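Local coordinates for protein dihydroxyacetone kinase (Citrobacter freundii, PDB 1UN8) that catalyses the ATP-dependent phosphorylation of dihydroxyacetone to dihydroxyacetone phosphate, working as a homodimer with divalent metal ions, at residues A[59-64]-A[217-222]; A[345-350]-A[420-425]. One frame throughout, in Å; residues are numbered along the deposited sequence.

Contact 1: residues A[59-64]-A[217-222]; sequences SGHEPA and MGIHGE
His220, whose ring meets that of His61, is gripped by Glu222: its backbone N donates to Glu222 OE2 at 2.7 Å, and its ring ND1 reaches the other oxygen of the same carboxylate, OE1, at 2.8 Å. Both oxygens are met on their syn sides, each donor clearly tilted out of the carboxylate plane. OE1 lies nearly in the plane of the imidazole. The ND1 bond holds the rotation of the ring, while the backbone N bond ties the same carboxylate to the turn; NE2, on the far side of the ring, faces His61. Across the gap His220 NE2 stands 3.0 Å from His61 NE2, the two rings meeting obliquely, their planes at 73°. The CG of His61 is anti to its carbonyl carbon (chi1 -46°), which directs the ring at the 217-222 loop. Its ND1 is hydrogen-bonded to the carbonyl O of Thr296, which helps to hold the ring's orientation. Ile219 supplies the apolar side of the contact: CD1 sits over one face of the His61 ring in a CH-pi contact, 3.7 Å from the centroid, while Ile219 O comes into the plane of that ring, 3.2 Å from CE1. Phe83 and Tyr111 meet the His220 ring edge-to-face. This is the substrate site of the DhaK domain: His61 belongs to the dihydroxyacetone-binding residues, and the tele nitrogen, NE2, of the active-site His220 forms the covalent hemiaminal during the reaction.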
ATOM      1  N   SER A  59      -3.029  12.483 -12.421  1.00 39.49           N
ATOM      2  CA  SER A  59      -3.345  11.726 -11.214  1.00 40.42           C
ATOM      3  C   SER A  59      -2.852  10.276 -11.308  1.00 39.41           C
ATOM      4  O   SER A  59      -2.401   9.822 -12.360  1.00 40.09           O
ATOM      5  CB  SER A  59      -4.853  11.752 -10.958  1.00 42.60           C
ATOM      6  OG  SER A  59      -5.309  13.087 -10.823  1.00 44.54           O
ATOM      7  N   GLY A  60      -2.953   9.551 -10.203  1.00 38.08           N
ATOM      8  CA  GLY A  60      -2.497   8.179 -10.186  1.00 36.98           C
ATOM      9  C   GLY A  60      -1.245   8.059  -9.337  1.00 37.57           C
ATOM     10  O   GLY A  60      -0.615   6.999  -9.304  1.00 37.71           O
ATOM     11  N   HIS A  61      -0.967   9.109  -8.518  1.00 11.06           N
ATOM     12  CA  HIS A  61       0.246   9.092  -7.697  1.00 14.95           C
ATOM     13  C   HIS A  61      -0.140   9.403  -6.282  1.00 17.16           C
ATOM     14  O   HIS A  61       0.729   9.746  -5.478  1.00 19.45           O
ATOM     15  CB  HIS A  61       1.321  10.111  -8.137  1.00 15.91           C
ATOM     16  CG  HIS A  61       1.586  10.129  -9.605  1.00 17.49           C
ATOM     17  ND1 HIS A  61       2.010   9.012 -10.294  1.00 19.83           N
ATOM     18  CD2 HIS A  61       1.492  11.125 -10.518  1.00 18.22           C
ATOM     19  CE1 HIS A  61       2.169   9.316 -11.572  1.00 20.99           C
ATOM     20  NE2 HIS A  61       1.858  10.591 -11.736  1.00 24.53           N
ATOM     21  N   GLU A  62      -1.439   9.290  -5.986  1.00 16.14           N
ATOM     22  CA  GLU A  62      -1.968   9.522  -4.652  1.00 15.74           C
ATOM     23  C   GLU A  62      -1.148   8.711  -3.653  1.00 17.33           C
ATOM     24  O   GLU A  62      -0.729   7.576  -3.977  1.00 15.28           O
ATOM     25  CB  GLU A  62      -3.414   9.051  -4.602  1.00 14.97           C
ATOM     26  CG  GLU A  62      -4.348   9.816  -5.520  1.00 18.29           C
ATOM     27  CD  GLU A  62      -4.157   9.474  -6.985  1.00 20.29           C
ATOM     28  OE1 GLU A  62      -3.554   8.436  -7.275  1.00 24.78           O
ATOM     29  OE2 GLU A  62      -4.615  10.252  -7.858  1.00 25.29           O
ATOM     30  N   PRO A  63      -0.912   9.242  -2.449  1.00 17.33           N
ATOM     31  CA  PRO A  63      -1.403  10.548  -1.977  1.00 19.54           C
ATOM     32  C   PRO A  63      -0.867  11.854  -2.585  1.00 21.27           C
ATOM     33  O   PRO A  63      -1.347  12.928  -2.168  1.00 22.64           O
ATOM     34  CB  PRO A  63      -1.063  10.530  -0.478  1.00 20.21           C
ATOM     35  CG  PRO A  63       0.140   9.635  -0.406  1.00 19.61           C
ATOM     36  CD  PRO A  63      -0.113   8.552  -1.422  1.00 17.30           C
ATOM     37  N   ALA A  64       0.076  11.807  -3.518  1.00 20.37           N
ATOM     38  CA  ALA A  64       0.537  13.052  -4.143  1.00 19.44           C
ATOM     39  C   ALA A  64      -0.561  13.488  -5.087  1.00 19.22           C
ATOM     40  O   ALA A  64      -1.128  12.643  -5.762  1.00 21.24           O
ATOM     41  CB  ALA A  64       1.816  12.810  -4.921  1.00 19.43           C
ATOM     42  N   MET A 217      11.846   2.178 -13.992  1.00 37.41           N
ATOM     43  CA  MET A 217      10.519   2.268 -14.600  1.00 37.57           C
ATOM     44  C   MET A 217       9.881   3.581 -14.107  1.00 37.81           C
ATOM     45  O   MET A 217       9.914   3.896 -12.907  1.00 37.29           O
ATOM     46  CB  MET A 217       9.651   1.079 -14.191  1.00 36.83           C
ATOM     47  CG  MET A 217       8.300   1.063 -14.882  1.00 40.78           C
ATOM     48  SD  MET A 217       7.220  -0.338 -14.419  1.00 43.65           S
ATOM     49  CE  MET A 217       8.057  -1.696 -15.321  1.00 43.81           C
ATOM     50  N   GLY A 218       9.317   4.341 -15.037  1.00 36.93           N
ATOM     51  CA  GLY A 218       8.700   5.610 -14.695  1.00 38.12           C
ATOM     52  C   GLY A 218       7.408   5.517 -13.910  1.00 38.71           C
ATOM     53  O   GLY A 218       6.756   4.470 -13.912  1.00 40.16           O
ATOM     54  N   ILE A 219       7.032   6.614 -13.245  1.00 38.36           N
ATOM     55  CA  ILE A 219       5.812   6.642 -12.450  1.00 38.22           C
ATOM     56  C   ILE A 219       4.554   6.655 -13.309  1.00 38.41           C
ATOM     57  O   ILE A 219       3.439   6.680 -12.792  1.00 38.85           O
ATOM     58  CB  ILE A 219       5.788   7.842 -11.492  1.00 37.65           C
ATOM     59  CG1 ILE A 219       5.749   9.160 -12.277  1.00 37.93           C
ATOM     60  CG2 ILE A 219       6.993   7.768 -10.576  1.00 36.25           C
ATOM     61  CD1 ILE A 219       5.490  10.377 -11.412  1.00 34.83           C
ATOM     62  N   HIS A 220       4.739   6.656 -14.624  1.00 37.99           N
ATOM     63  CA  HIS A 220       3.609   6.601 -15.539  1.00 39.45           C
ATOM     64  C   HIS A 220       3.770   5.298 -16.311  1.00 39.03           C
ATOM     65  O   HIS A 220       3.071   5.042 -17.277  1.00 39.42           O
ATOM     66  CB  HIS A 220       3.597   7.804 -16.493  1.00 39.62           C
ATOM     67  CG  HIS A 220       3.446   9.122 -15.795  1.00 41.37           C
ATOM     68  ND1 HIS A 220       4.492  10.007 -15.638  1.00 39.81           N
ATOM     69  CD2 HIS A 220       2.388   9.673 -15.152  1.00 39.83           C
ATOM     70  CE1 HIS A 220       4.084  11.042 -14.927  1.00 40.14           C
ATOM     71  NE2 HIS A 220       2.812  10.864 -14.619  1.00 38.56           N
ATOM     72  N   GLY A 221       4.709   4.476 -15.854  1.00 40.05           N
ATOM     73  CA  GLY A 221       4.968   3.206 -16.502  1.00 38.85           C
ATOM     74  C   GLY A 221       5.986   3.303 -17.618  1.00 39.45           C
ATOM     75  O   GLY A 221       6.230   2.331 -18.310  1.00 40.09           O
ATOM     76  N   GLU A 222       6.589   4.471 -17.790  1.00 39.49           N
ATOM     77  CA  GLU A 222       7.584   4.664 -18.839  1.00 40.81           C
ATOM     78  C   GLU A 222       8.737   3.652 -18.740  1.00 40.59           C
ATOM     79  O   GLU A 222       9.072   3.182 -17.659  1.00 40.54           O
ATOM     80  CB  GLU A 222       8.183   6.081 -18.764  1.00 43.22           C
ATOM     81  CG  GLU A 222       7.199   7.249 -18.834  1.00 42.48           C
ATOM     82  CD  GLU A 222       6.764   7.735 -17.460  1.00 44.29           C
ATOM     83  OE1 GLU A 222       6.460   8.948 -17.334  1.00 42.82           O
ATOM     84  OE2 GLU A 222       6.714   6.907 -16.514  1.00 43.68           O
TER

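Contact 2: residues A[345-350]-A[420-425]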
ATOM      1  N   SER A 345      12.360 -23.804  32.753  1.00 98.26           N
ATOM      2  CA  SER A 345      12.356 -24.972  31.877  1.00 98.05           C
ATOM      3  C   SER A 345      10.955 -25.547  31.728  1.00 97.79           C
ATOM      4  O   SER A 345      10.342 -25.983  32.705  1.00 97.79           O
ATOM      5  CB  SER A 345      13.286 -26.058  32.427  1.00 97.91           C
ATOM      6  OG  SER A 345      13.204 -27.235  31.641  1.00 97.45           O
ATOM      7  N   ALA A 346      10.446 -25.543  30.502  1.00 97.15           N
ATOM      8  CA  ALA A 346       9.118 -26.077  30.245  1.00 96.17           C
ATOM      9  C   ALA A 346       9.121 -27.566  30.583  1.00 95.71           C
ATOM     10  O   ALA A 346       8.159 -28.085  31.151  1.00 96.34           O
ATOM     11  CB  ALA A 346       8.747 -25.864  28.781  1.00 95.95           C
ATOM     12  N   ARG A 347      10.219 -28.237  30.241  1.00 94.29           N
ATOM     13  CA  ARG A 347      10.385 -29.665  30.485  1.00 92.98           C
ATOM     14  C   ARG A 347       9.811 -30.119  31.825  1.00 91.03           C
ATOM     15  O   ARG A 347      10.168 -29.601  32.876  1.00 90.56           O
ATOM     16  CB  ARG A 347      11.870 -30.025  30.402  1.00 94.72           C
ATOM     17  CG  ARG A 347      12.242 -31.377  30.978  1.00 97.17           C
ATOM     18  CD  ARG A 347      13.755 -31.477  31.074  1.00100.25           C
ATOM     19  NE  ARG A 347      14.184 -32.244  32.238  1.00103.41           N
ATOM     20  CZ  ARG A 347      15.435 -32.262  32.697  1.00104.57           C
ATOM     21  NH1 ARG A 347      16.381 -31.550  32.084  1.00104.21           N
ATOM     22  NH2 ARG A 347      15.747 -32.986  33.765  1.00105.36           N
ATOM     23  N   VAL A 348       8.912 -31.094  31.771  1.00 89.67           N
ATOM     24  CA  VAL A 348       8.285 -31.630  32.972  1.00 87.62           C
ATOM     25  C   VAL A 348       9.227 -32.579  33.707  1.00 86.29           C
ATOM     26  O   VAL A 348       9.873 -33.442  33.102  1.00 84.89           O
ATOM     27  CB  VAL A 348       6.957 -32.373  32.632  1.00 87.71           C
ATOM     28  CG1 VAL A 348       7.173 -33.338  31.481  1.00 87.77           C
ATOM     29  CG2 VAL A 348       6.448 -33.127  33.852  1.00 86.64           C
ATOM     30  N   GLU A 349       9.303 -32.400  35.020  1.00 85.02           N
ATOM     31  CA  GLU A 349      10.153 -33.220  35.868  1.00 84.86           C
ATOM     32  C   GLU A 349       9.383 -34.400  36.436  1.00 83.52           C
ATOM     33  O   GLU A 349       8.179 -34.311  36.679  1.00 83.65           O
ATOM     34  CB  GLU A 349      10.715 -32.388  37.012  1.00 86.27           C
ATOM     35  CG  GLU A 349      11.905 -31.539  36.639  1.00 89.44           C
ATOM     36  CD  GLU A 349      12.017 -30.312  37.523  1.00 92.55           C
ATOM     37  OE1 GLU A 349      11.818 -30.441  38.754  1.00 93.76           O
ATOM     38  OE2 GLU A 349      12.311 -29.221  36.986  1.00 93.92           O
ATOM     39  N   PHE A 350      10.092 -35.501  36.667  1.00 81.25           N
ATOM     40  CA  PHE A 350       9.465 -36.704  37.186  1.00 79.03           C
ATOM     41  C   PHE A 350      10.509 -37.720  37.608  1.00 79.16           C
ATOM     42  O   PHE A 350      11.687 -37.606  37.267  1.00 79.14           O
ATOM     43  CB  PHE A 350       8.585 -37.326  36.103  1.00 76.58           C
ATOM     44  CG  PHE A 350       9.362 -37.861  34.933  1.00 73.76           C
ATOM     45  CD1 PHE A 350       9.707 -39.207  34.863  1.00 72.87           C
ATOM     46  CD2 PHE A 350       9.769 -37.011  33.907  1.00 73.35           C
ATOM     47  CE1 PHE A 350      10.447 -39.704  33.789  1.00 72.88           C
ATOM     48  CE2 PHE A 350      10.511 -37.494  32.826  1.00 73.11           C
ATOM     49  CZ  PHE A 350      10.850 -38.844  32.766  1.00 72.80           C
ATOM     50  N   ILE A 420       3.154 -37.530  29.312  1.00 51.86           N
ATOM     51  CA  ILE A 420       2.633 -37.987  28.027  1.00 52.19           C
ATOM     52  C   ILE A 420       2.298 -36.744  27.207  1.00 52.92           C
ATOM     53  O   ILE A 420       2.657 -36.647  26.029  1.00 53.17           O
ATOM     54  CB  ILE A 420       1.350 -38.846  28.212  1.00 51.45           C
ATOM     55  CG1 ILE A 420       1.702 -40.153  28.923  1.00 50.47           C
ATOM     56  CG2 ILE A 420       0.698 -39.142  26.863  1.00 50.09           C
ATOM     57  CD1 ILE A 420       0.494 -40.950  29.357  1.00 49.69           C
ATOM     58  N   GLY A 421       1.615 -35.797  27.847  1.00 52.09           N
ATOM     59  CA  GLY A 421       1.233 -34.573  27.173  1.00 54.04           C
ATOM     60  C   GLY A 421       2.425 -33.880  26.549  1.00 55.10           C
ATOM     61  O   GLY A 421       2.334 -33.287  25.470  1.00 55.47           O
ATOM     62  N   GLU A 422       3.559 -33.968  27.228  1.00 55.72           N
ATOM     63  CA  GLU A 422       4.769 -33.342  26.739  1.00 56.42           C
ATOM     64  C   GLU A 422       5.403 -34.122  25.599  1.00 55.25           C
ATOM     65  O   GLU A 422       5.901 -33.540  24.644  1.00 55.38           O
ATOM     66  CB  GLU A 422       5.778 -33.215  27.876  1.00 58.75           C
ATOM     67  CG  GLU A 422       7.033 -32.434  27.513  1.00 62.15           C
ATOM     68  CD  GLU A 422       8.157 -32.638  28.520  1.00 64.68           C
ATOM     69  OE1 GLU A 422       8.783 -33.726  28.517  1.00 64.61           O
ATOM     70  OE2 GLU A 422       8.407 -31.707  29.321  1.00 66.02           O
ATOM     71  N   ARG A 423       5.362 -35.441  25.687  1.00 55.23           N
ATOM     72  CA  ARG A 423       5.988 -36.280  24.676  1.00 56.32           C
ATOM     73  C   ARG A 423       5.235 -36.558  23.367  1.00 55.45           C
ATOM     74  O   ARG A 423       5.861 -36.768  22.332  1.00 56.36           O
ATOM     75  CB  ARG A 423       6.384 -37.612  25.320  1.00 58.51           C
ATOM     76  CG  ARG A 423       7.378 -37.495  26.472  1.00 61.61           C
ATOM     77  CD  ARG A 423       8.742 -38.054  26.085  1.00 65.39           C
ATOM     78  NE  ARG A 423       9.469 -37.154  25.194  1.00 68.87           N
ATOM     79  CZ  ARG A 423      10.265 -37.558  24.206  1.00 70.69           C
ATOM     80  NH1 ARG A 423      10.436 -38.856  23.973  1.00 71.53           N
ATOM     81  NH2 ARG A 423      10.892 -36.664  23.451  1.00 71.06           N
ATOM     82  N   LEU A 424       3.908 -36.554  23.393  1.00 54.98           N
ATOM     83  CA  LEU A 424       3.148 -36.863  22.186  1.00 53.76           C
ATOM     84  C   LEU A 424       3.435 -36.000  20.956  1.00 54.12           C
ATOM     85  O   LEU A 424       3.756 -36.541  19.901  1.00 54.26           O
ATOM     86  CB  LEU A 424       1.646 -36.869  22.497  1.00 52.33           C
ATOM     87  CG  LEU A 424       1.183 -37.983  23.452  1.00 51.04           C
ATOM     88  CD1 LEU A 424      -0.338 -38.007  23.537  1.00 48.62           C
ATOM     89  CD2 LEU A 424       1.705 -39.331  22.965  1.00 48.89           C
ATOM     90  N   THR A 425       3.333 -34.679  21.075  1.00 54.69           N
ATOM     91  CA  THR A 425       3.586 -33.798  19.928  1.00 56.09           C
ATOM     92  C   THR A 425       4.975 -33.976  19.331  1.00 57.58           C
ATOM     93  O   THR A 425       5.192 -33.710  18.143  1.00 59.61           O
ATOM     94  CB  THR A 425       3.447 -32.315  20.289  1.00 54.23           C
ATOM     95  OG1 THR A 425       4.146 -32.059  21.510  1.00 53.32           O
ATOM     96  CG2 THR A 425       1.994 -31.931  20.431  1.00 55.69           C
TER
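Glu422 and Val348 meet where the extended chain linking the two domains runs past helix 413-427, one of the helices of the eight-helix barrel that forms the ATP-binding domain. The glutamate leaves the helix stretched out, CG anti to the backbone N (chi1 -174°) and the chain still extended beyond it, so that its carboxylate crosses the gap and ends against the backbone of the linker. There OE2 accepts a hydrogen bond from Val348 N at 2.6 Å, short and fairly straight (165° at the hydrogen). The peptide comes in on the syn side, tilted modestly from the carboxylate plane. Val348 also brings its methyl CG1 over the face of the carboxylate, on the side to which the N-H is tilted, with the aliphatic CB of Glu422 3.9 Å from CG1. The approach of this methyl to the carboxylate is modelled closer than a normal contact, and its exact length is doubtful. CG1 owes this place to its first torsion, which sets it between the backbone N and the carbonyl carbon. Arg347 takes little part. Its CB passes 4.0 Å from Glu422 OE2, but the side chain then leads away, leaving NE 6.5 Å from Glu422 OE2, so the opposite charges are not in contact.

Next along the linker Phe350 leans on Thr415 and Leu419 of the same helix, and Leu419 also touches Val348. Ala346 and Val348 in addition pack against Leu92 and Arg127 of the second subunit, so the linker is held between barrel helix and neighbouring chain. The hydrogen bond from Val348 N also brings Arg347 CA, which precedes the donor peptide, to 3.1 Å from Glu422 OE2.

The two contacts belong to different domains of one chain, with nearest atoms about 46 Å apart and no element in common. Contact 1 is buried and joins two loops that follow strands of different sheets in the substrate-binding domain; its chemistry is aromatic and polar, built around the histidine that carries the substrate. Contact 2 is partly buried, lies away from the annotated sites, and sets a linker against a barrel helix through one carboxylate-to-backbone bond and a methyl group. Each touches the second subunit, contact 1 through Glu62 and Pro63, contact 2 through both of its segments. Helix 413-427 also lines the lipid pocket, through Ile420.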